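Local coordinates for putative HpcE protein (Mycolicibacterium smegmatis, PDB 6V77), which belongs to the fumarylacetoacetate hydrolase (FAH) family and carries a zinc ion in the family's C-terminal domain, at residues B[5-19]-B[52-65]. Sequence-based numbering, arbitrary orientation. Where two conformers were deposited one is given.
Sequences NLDGRIHLVTGDGVV and LPAPSARVGTIGSP. With SO4 (sulfate ion), chain P.
A chi1 of 176° swings CG of N5 to the side of its carbonyl carbon and lays the carboxamide against the backbone of 63-64, where ND2 donates to S64 O at 2.9 Å, nearly in the amide plane. In D7, chi1 -70° puts CG beside the backbone N, setting OD1 and the residue's own N-H next to T61: OD1 is 2.7 Å from T61 N, whose N-H arrives from above the carboxylate plane. In return D7 N gives a straight bond to T61 O (2.9 Å, 169°), so the tight 6-9 turn is gripped by both side chain and backbone. L6 lies alongside I62, CD2 to CG1 3.9 Å, and its CD1 sits over one face of the H11 ring.

Farther along, V18 and S56 exchange two backbone bonds as a single antiparallel bridge. In the conformer given, R58, extended from CG to NE, lays its guanidinium against V18 CG1, which stands 4.1 Å above the centre of one face. NH2 reaches D16 O only weakly, while NH1 has its salt bridge with E182. Past the bridge, V19 CG1 packs on P53 CD at 3.9 Å and L12 crosses L52. The whole is an N-terminal antiparallel meander of two beta hairpins, bordered by a largely irregular segment that pairs with it at two separate places, L6-I62 and V18-S56.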
ATOM      1  N   ASN B   5       7.374  -9.777  17.640  1.00 24.62           N
ATOM      2  CA  ASN B   5       6.560  -8.642  18.057  1.00 23.21           C
ATOM      3  C   ASN B   5       5.558  -9.169  19.081  1.00 24.52           C
ATOM      4  O   ASN B   5       4.727 -10.013  18.751  1.00 27.52           O
ATOM      5  CB  ASN B   5       5.873  -8.041  16.822  1.00 26.27           C
ATOM      6  CG  ASN B   5       4.912  -6.914  17.153  1.00 26.57           C
ATOM      7  OD1 ASN B   5       4.834  -6.477  18.299  1.00 30.69           O
ATOM      8  ND2 ASN B   5       4.152  -6.455  16.147  1.00 25.88           N
ATOM      9  N   LEU B   6       5.679  -8.732  20.332  1.00 27.37           N
ATOM     10  CA  LEU B   6       4.790  -9.179  21.400  1.00 29.38           C
ATOM     11  C   LEU B   6       4.046  -7.974  21.947  1.00 26.96           C
ATOM     12  O   LEU B   6       4.674  -7.045  22.470  1.00 29.35           O
ATOM     13  CB  LEU B   6       5.559  -9.885  22.520  1.00 27.71           C
ATOM     14  CG  LEU B   6       6.231 -11.198  22.110  1.00 26.11           C
ATOM     15  CD1 LEU B   6       7.148 -11.674  23.240  1.00 26.96           C
ATOM     16  CD2 LEU B   6       5.171 -12.257  21.769  1.00 27.58           C
ATOM     17  N   ASP B   7       2.715  -8.003  21.828  1.00 28.52           N
ATOM     18  CA  ASP B   7       1.862  -6.889  22.238  1.00 35.00           C
ATOM     19  C   ASP B   7       2.379  -5.562  21.681  1.00 30.73           C
ATOM     20  O   ASP B   7       2.405  -4.543  22.373  1.00 33.70           O
ATOM     21  CB  ASP B   7       1.738  -6.828  23.760  1.00 30.65           C
ATOM     22  CG  ASP B   7       0.934  -7.974  24.322  1.00 35.53           C
ATOM     23  OD1 ASP B   7       0.097  -8.551  23.582  1.00 37.10           O
ATOM     24  OD2 ASP B   7       1.120  -8.285  25.520  1.00 39.18           O
ATOM     25  N   GLY B   8       2.802  -5.575  20.420  1.00 29.42           N
ATOM     26  CA  GLY B   8       3.251  -4.358  19.757  1.00 28.11           C
ATOM     27  C   GLY B   8       4.666  -3.910  20.052  1.00 29.59           C
ATOM     28  O   GLY B   8       5.106  -2.892  19.483  1.00 32.05           O
ATOM     29  N   ARG B   9       5.399  -4.619  20.908  1.00 29.26           N
ATOM     30  CA  ARG B   9       6.770  -4.268  21.277  1.00 26.01           C
ATOM     31  C   ARG B   9       7.740  -5.284  20.692  1.00 25.82           C
ATOM     32  O   ARG B   9       7.559  -6.497  20.878  1.00 26.88           O
ATOM     33  CB  ARG B   9       6.933  -4.245  22.795  1.00 25.12           C
ATOM     34  CG  ARG B   9       6.035  -3.249  23.494  1.00 26.49           C
ATOM     35  CD  ARG B   9       6.305  -3.252  24.981  1.00 35.17           C
ATOM     36  NE  ARG B   9       7.662  -2.805  25.276  1.00 30.86           N
ATOM     37  CZ  ARG B   9       7.997  -1.525  25.416  1.00 32.36           C
ATOM     38  NH1 ARG B   9       9.254  -1.183  25.687  1.00 31.61           N
ATOM     39  NH2 ARG B   9       7.072  -0.584  25.275  1.00 29.35           N
ATOM     40  N   ILE B  10       8.776  -4.807  20.016  1.00 23.97           N
ATOM     41  CA  ILE B  10       9.674  -5.740  19.338  1.00 22.41           C
ATOM     42  C   ILE B  10      10.645  -6.336  20.347  1.00 24.63           C
ATOM     43  O   ILE B  10      11.181  -5.637  21.219  1.00 24.92           O
ATOM     44  CB  ILE B  10      10.385  -5.059  18.150  1.00 22.98           C
ATOM     45  CG1 ILE B  10      11.090  -6.107  17.278  1.00 25.28           C
ATOM     46  CG2 ILE B  10      11.370  -3.964  18.613  1.00 23.79           C
ATOM     47  CD1 ILE B  10      10.142  -7.134  16.592  1.00 26.36           C
ATOM     48  N   HIS B  11      10.837  -7.651  20.256  1.00 22.73           N
ATOM     49  CA  HIS B  11      11.711  -8.390  21.149  1.00 23.41           C
ATOM     50  C   HIS B  11      12.750  -9.162  20.358  1.00 29.82           C
ATOM     51  O   HIS B  11      12.501  -9.600  19.231  1.00 26.07           O
ATOM     52  CB  HIS B  11      10.931  -9.412  21.997  1.00 24.43           C
ATOM     53  CG  HIS B  11      10.146  -8.805  23.118  1.00 27.67           C
ATOM     54  ND1 HIS B  11       9.108  -7.925  22.912  1.00 27.62           N
ATOM     55  CD2 HIS B  11      10.233  -8.981  24.459  1.00 28.40           C
ATOM     56  CE1 HIS B  11       8.597  -7.570  24.079  1.00 27.92           C
ATOM     57  NE2 HIS B  11       9.265  -8.195  25.034  1.00 30.65           N
ATOM     58  N   LEU B  12      13.902  -9.363  20.992  1.00 21.68           N
ATOM     59  CA  LEU B  12      14.957 -10.216  20.474  1.00 28.21           C
ATOM     60  C   LEU B  12      14.793 -11.599  21.088  1.00 33.12           C
ATOM     61  O   LEU B  12      14.556 -11.718  22.293  1.00 28.59           O
ATOM     62  CB  LEU B  12      16.326  -9.609  20.818  1.00 31.40           C
ATOM     63  CG  LEU B  12      17.620 -10.196  20.253  1.00 45.23           C
ATOM     64  CD1 LEU B  12      17.625 -10.195  18.736  1.00 35.60           C
ATOM     65  CD2 LEU B  12      18.804  -9.405  20.786  1.00 47.65           C
ATOM     66  N   VAL B  13      14.863 -12.635  20.253  1.00 27.68           N
ATOM     67  CA  VAL B  13      14.844 -14.013  20.732  1.00 30.92           C
ATOM     68  C   VAL B  13      16.230 -14.343  21.272  1.00 34.23           C
ATOM     69  O   VAL B  13      17.225 -14.246  20.547  1.00 40.29           O
ATOM     70  CB  VAL B  13      14.447 -14.987  19.615  1.00 32.98           C
ATOM     71  CG1 VAL B  13      14.756 -16.450  20.042  1.00 37.23           C
ATOM     72  CG2 VAL B  13      12.980 -14.813  19.249  1.00 35.33           C
ATOM     73  N   THR B  14      16.301 -14.709  22.552  1.00 34.24           N
ATOM     74  CA  THR B  14      17.562 -15.034  23.215  1.00 43.06           C
ATOM     75  C   THR B  14      17.396 -16.378  23.904  1.00 42.33           C
ATOM     76  O   THR B  14      16.737 -16.465  24.946  1.00 38.08           O
ATOM     77  CB  THR B  14      17.951 -13.961  24.233  1.00 43.76           C
ATOM     78  OG1 THR B  14      16.981 -13.941  25.290  1.00 48.00           O
ATOM     79  CG2 THR B  14      18.013 -12.587  23.576  1.00 42.30           C
ATOM     80  N   GLY B  15      17.986 -17.422  23.328  1.00 39.84           N
ATOM     81  CA  GLY B  15      17.799 -18.751  23.889  1.00 46.80           C
ATOM     82  C   GLY B  15      16.349 -19.171  23.790  1.00 48.78           C
ATOM     83  O   GLY B  15      15.718 -19.075  22.729  1.00 50.94           O
ATOM     84  N   ASP B  16      15.804 -19.634  24.910  1.00 50.14           N
ATOM     85  CA  ASP B  16      14.428 -20.108  24.967  1.00 53.94           C
ATOM     86  C   ASP B  16      13.437 -19.008  25.311  1.00 53.82           C
ATOM     87  O   ASP B  16      12.229 -19.266  25.319  1.00 58.23           O
ATOM     88  CB  ASP B  16      14.310 -21.242  25.987  1.00 58.72           C
ATOM     89  CG  ASP B  16      15.395 -22.278  25.823  1.00 72.03           C
ATOM     90  OD1 ASP B  16      15.488 -22.871  24.726  1.00 72.98           O
ATOM     91  OD2 ASP B  16      16.173 -22.479  26.781  1.00 77.91           O
ATOM     92  N   GLY B  17      13.912 -17.794  25.582  1.00 44.23           N
ATOM     93  CA  GLY B  17      13.021 -16.699  25.919  1.00 36.08           C
ATOM     94  C   GLY B  17      13.224 -15.469  25.050  1.00 33.51           C
ATOM     95  O   GLY B  17      13.765 -15.570  23.941  1.00 37.06           O
ATOM     96  N   VAL B  18      12.808 -14.297  25.531  1.00 28.52           N
ATOM     97  CA  VAL B  18      12.913 -13.068  24.742  1.00 26.41           C
ATOM     98  C   VAL B  18      13.363 -11.899  25.607  1.00 32.06           C
ATOM     99  O   VAL B  18      13.293 -11.934  26.836  1.00 31.71           O
ATOM    100  CB  VAL B  18      11.591 -12.675  24.035  1.00 34.89           C
ATOM    101  CG1 VAL B  18      11.258 -13.657  22.920  1.00 37.17           C
ATOM    102  CG2 VAL B  18      10.444 -12.561  25.041  1.00 31.94           C
ATOM    103  N   VAL B  19      13.809 -10.843  24.929  1.00 28.29           N
ATOM    104  CA  VAL B  19      14.277  -9.616  25.562  1.00 27.90           C
ATOM    105  C   VAL B  19      13.633  -8.429  24.858  1.00 28.69           C
ATOM    106  O   VAL B  19      13.697  -8.322  23.630  1.00 26.72           O
ATOM    107  CB  VAL B  19      15.811  -9.504  25.506  1.00 25.26           C
ATOM    108  CG1 VAL B  19      16.245  -8.087  25.829  1.00 32.79           C
ATOM    109  CG2 VAL B  19      16.439 -10.524  26.475  1.00 29.27           C
ATOM    110  N   LEU B  52      22.690  -8.011  27.530  1.00 27.87           N
ATOM    111  CA  LEU B  52      21.238  -8.113  27.617  1.00 31.74           C
ATOM    112  C   LEU B  52      20.803  -8.613  28.992  1.00 28.74           C
ATOM    113  O   LEU B  52      21.548  -9.315  29.668  1.00 31.56           O
ATOM    114  CB  LEU B  52      20.706  -9.062  26.542  1.00 30.03           C
ATOM    115  CG  LEU B  52      20.991  -8.661  25.093  1.00 30.97           C
ATOM    116  CD1 LEU B  52      20.487  -9.738  24.153  1.00 38.00           C
ATOM    117  CD2 LEU B  52      20.370  -7.307  24.764  1.00 28.00           C
ATOM    118  N   PRO B  53      19.601  -8.283  29.437  1.00 32.17           N
ATOM    119  CA  PRO B  53      19.110  -8.875  30.685  1.00 34.72           C
ATOM    120  C   PRO B  53      18.759 -10.345  30.490  1.00 38.92           C
ATOM    121  O   PRO B  53      18.849 -10.865  29.372  1.00 37.14           O
ATOM    122  CB  PRO B  53      17.875  -8.027  31.003  1.00 37.64           C
ATOM    123  CG  PRO B  53      17.360  -7.644  29.670  1.00 35.71           C
ATOM    124  CD  PRO B  53      18.599  -7.403  28.821  1.00 33.23           C
ATOM    125  N   ALA B  54      18.363 -11.021  31.566  1.00 37.17           N
ATOM    126  CA  ALA B  54      17.967 -12.414  31.462  1.00 33.76           C
ATOM    127  C   ALA B  54      16.750 -12.530  30.542  1.00 35.59           C
ATOM    128  O   ALA B  54      15.911 -11.630  30.502  1.00 32.27           O
ATOM    129  CB  ALA B  54      17.644 -12.982  32.840  1.00 36.82           C
ATOM    130  N   PRO B  55      16.644 -13.616  29.779  1.00 39.70           N
ATOM    131  CA  PRO B  55      15.476 -13.788  28.907  1.00 40.52           C
ATOM    132  C   PRO B  55      14.211 -13.929  29.730  1.00 47.63           C
ATOM    133  O   PRO B  55      14.220 -14.488  30.830  1.00 51.36           O
ATOM    134  CB  PRO B  55      15.774 -15.086  28.146  1.00 41.92           C
ATOM    135  CG  PRO B  55      17.176 -15.451  28.466  1.00 41.93           C
ATOM    136  CD  PRO B  55      17.554 -14.771  29.736  1.00 42.95           C
ATOM    137  N   SER B  56      13.115 -13.421  29.182  1.00 42.99           N
ATOM    138  CA  SER B  56      11.790 -13.596  29.752  1.00 50.46           C
ATOM    139  C   SER B  56      10.968 -14.553  28.895  1.00 45.05           C
ATOM    140  O   SER B  56      11.276 -14.803  27.727  1.00 34.92           O
ATOM    141  CB  SER B  56      11.067 -12.252  29.869  1.00 53.31           C
ATOM    142  OG  SER B  56      11.846 -11.333  30.607  1.00 59.52           O
ATOM    143  N   ALA B  57       9.901 -15.083  29.489  1.00 49.96           N
ATOM    144  CA  ALA B  57       8.993 -15.950  28.750  1.00 46.21           C
ATOM    145  C   ALA B  57       8.217 -15.163  27.700  1.00 39.54           C
ATOM    146  O   ALA B  57       7.839 -14.012  27.918  1.00 40.80           O
ATOM    147  CB  ALA B  57       8.012 -16.631  29.707  1.00 46.48           C
ATOM    148  N   ARG B  58       7.985 -15.791  26.550  1.00 32.06           N
ATOM    149  CA  ARG B  58       7.146 -15.209  25.508  0.61 31.20           C
ATOM    150  C   ARG B  58       5.717 -15.109  26.025  1.00 32.51           C
ATOM    151  O   ARG B  58       5.079 -16.135  26.243  1.00 38.58           O
ATOM    152  CB  ARG B  58       7.170 -16.087  24.258  0.61 37.27           C
ATOM    153  CG  ARG B  58       8.245 -15.831  23.226  0.61 41.14           C
ATOM    154  CD  ARG B  58       8.121 -16.899  22.139  0.61 41.36           C
ATOM    155  NE  ARG B  58       9.255 -16.962  21.209  0.61 34.79           N
ATOM    156  CZ  ARG B  58      10.455 -17.446  21.519  0.61 33.04           C
ATOM    157  NH1 ARG B  58      11.413 -17.484  20.602  0.61 33.89           N
ATOM    158  NH2 ARG B  58      10.714 -17.858  22.748  0.61 33.56           N
ATOM    159  N   VAL B  59       5.198 -13.894  26.212  1.00 32.72           N
ATOM    160  CA  VAL B  59       3.791 -13.729  26.566  1.00 37.16           C
ATOM    161  C   VAL B  59       3.237 -12.543  25.797  1.00 37.40           C
ATOM    162  O   VAL B  59       3.969 -11.624  25.428  1.00 35.78           O
ATOM    163  CB  VAL B  59       3.550 -13.538  28.082  1.00 49.02           C
ATOM    164  CG1 VAL B  59       3.884 -14.817  28.857  1.00 52.90           C
ATOM    165  CG2 VAL B  59       4.328 -12.344  28.602  1.00 41.28           C
ATOM    166  N   GLY B  60       1.937 -12.580  25.545  1.00 31.66           N
ATOM    167  CA  GLY B  60       1.252 -11.541  24.803  1.00 32.27           C
ATOM    168  C   GLY B  60       0.873 -12.004  23.405  1.00 33.54           C
ATOM    169  O   GLY B  60       1.202 -13.108  22.964  1.00 36.45           O
ATOM    170  N   THR B  61       0.161 -11.117  22.715  1.00 30.72           N
ATOM    171  CA  THR B  61      -0.215 -11.350  21.328  1.00 28.32           C
ATOM    172  C   THR B  61       1.022 -11.309  20.450  1.00 29.34           C
ATOM    173  O   THR B  61       1.764 -10.328  20.478  1.00 31.59           O
ATOM    174  CB  THR B  61      -1.190 -10.275  20.847  1.00 37.65           C
ATOM    175  OG1 THR B  61      -2.371 -10.275  21.659  1.00 37.81           O
ATOM    176  CG2 THR B  61      -1.573 -10.511  19.386  1.00 41.23           C
ATOM    177  N   ILE B  62       1.230 -12.347  19.642  1.00 28.41           N
ATOM    178  CA  ILE B  62       2.291 -12.307  18.639  1.00 26.52           C
ATOM    179  C   ILE B  62       1.778 -11.497  17.457  1.00 29.52           C
ATOM    180  O   ILE B  62       0.828 -11.902  16.780  1.00 26.88           O
ATOM    181  CB  ILE B  62       2.718 -13.717  18.200  1.00 25.24           C
ATOM    182  CG1 ILE B  62       3.189 -14.560  19.395  1.00 26.86           C
ATOM    183  CG2 ILE B  62       3.797 -13.613  17.122  1.00 27.69           C
ATOM    184  CD1 ILE B  62       3.730 -15.965  19.013  1.00 27.72           C
ATOM    185  N   GLY B  63       2.393 -10.335  17.218  1.00 23.90           N
ATOM    186  CA  GLY B  63       2.039  -9.511  16.081  1.00 23.41           C
ATOM    187  C   GLY B  63       2.898  -9.823  14.875  1.00 24.55           C
ATOM    188  O   GLY B  63       3.836 -10.620  14.927  1.00 23.89           O
ATOM    189  N   SER B  64       2.564  -9.182  13.758  1.00 22.09           N
ATOM    190  CA  SER B  64       3.450  -9.286  12.609  1.00 22.93           C
ATOM    191  C   SER B  64       4.814  -8.714  12.973  1.00 23.12           C
ATOM    192  O   SER B  64       4.892  -7.679  13.655  1.00 23.40           O
ATOM    193  CB  SER B  64       2.896  -8.528  11.403  1.00 22.28           C
ATOM    194  OG  SER B  64       3.926  -8.383  10.433  1.00 22.94           O
ATOM    195  N   PRO B  65       5.910  -9.345  12.540  1.00 20.99           N
ATOM    196  CA  PRO B  65       7.226  -8.732  12.765  1.00 20.93           C
ATOM    197  C   PRO B  65       7.404  -7.421  12.007  1.00 24.42           C
ATOM    198  O   PRO B  65       8.296  -6.640  12.356  1.00 23.58           O
ATOM    199  CB  PRO B  65       8.217  -9.808  12.290  1.00 24.12           C
ATOM    200  CG  PRO B  65       7.414 -10.706  11.381  1.00 31.45           C
ATOM    201  CD  PRO B  65       5.982 -10.651  11.856  1.00 24.50           C
TER
HETATM  202  S   SO4 P 306       9.008   2.659  26.026  0.82101.40           S
HETATM  203  O1  SO4 P 306       9.859   1.565  26.495  0.82 98.83           O
HETATM  204  O2  SO4 P 306       7.608   2.267  26.137  0.82102.13           O
HETATM  205  O3  SO4 P 306       9.310   2.980  24.634  0.82 96.63           O
HETATM  206  O4  SO4 P 306       9.262   3.840  26.846  0.82109.05           O
HETATM  207  O   HOH W   1       6.505 -11.177  15.330  1.00 21.06           O
HETATM  208  O   HOH W   2      -2.415  -7.232  22.838  1.00 39.33           O
HETATM  209  O   HOH W   3       4.333  -9.219  26.337  1.00 52.02           O
HETATM  210  O   HOH W   4       1.768  -7.834  19.032  1.00 38.06           O
HETATM  211  O   HOH W   5      13.452 -19.397  21.925  1.00 46.51           O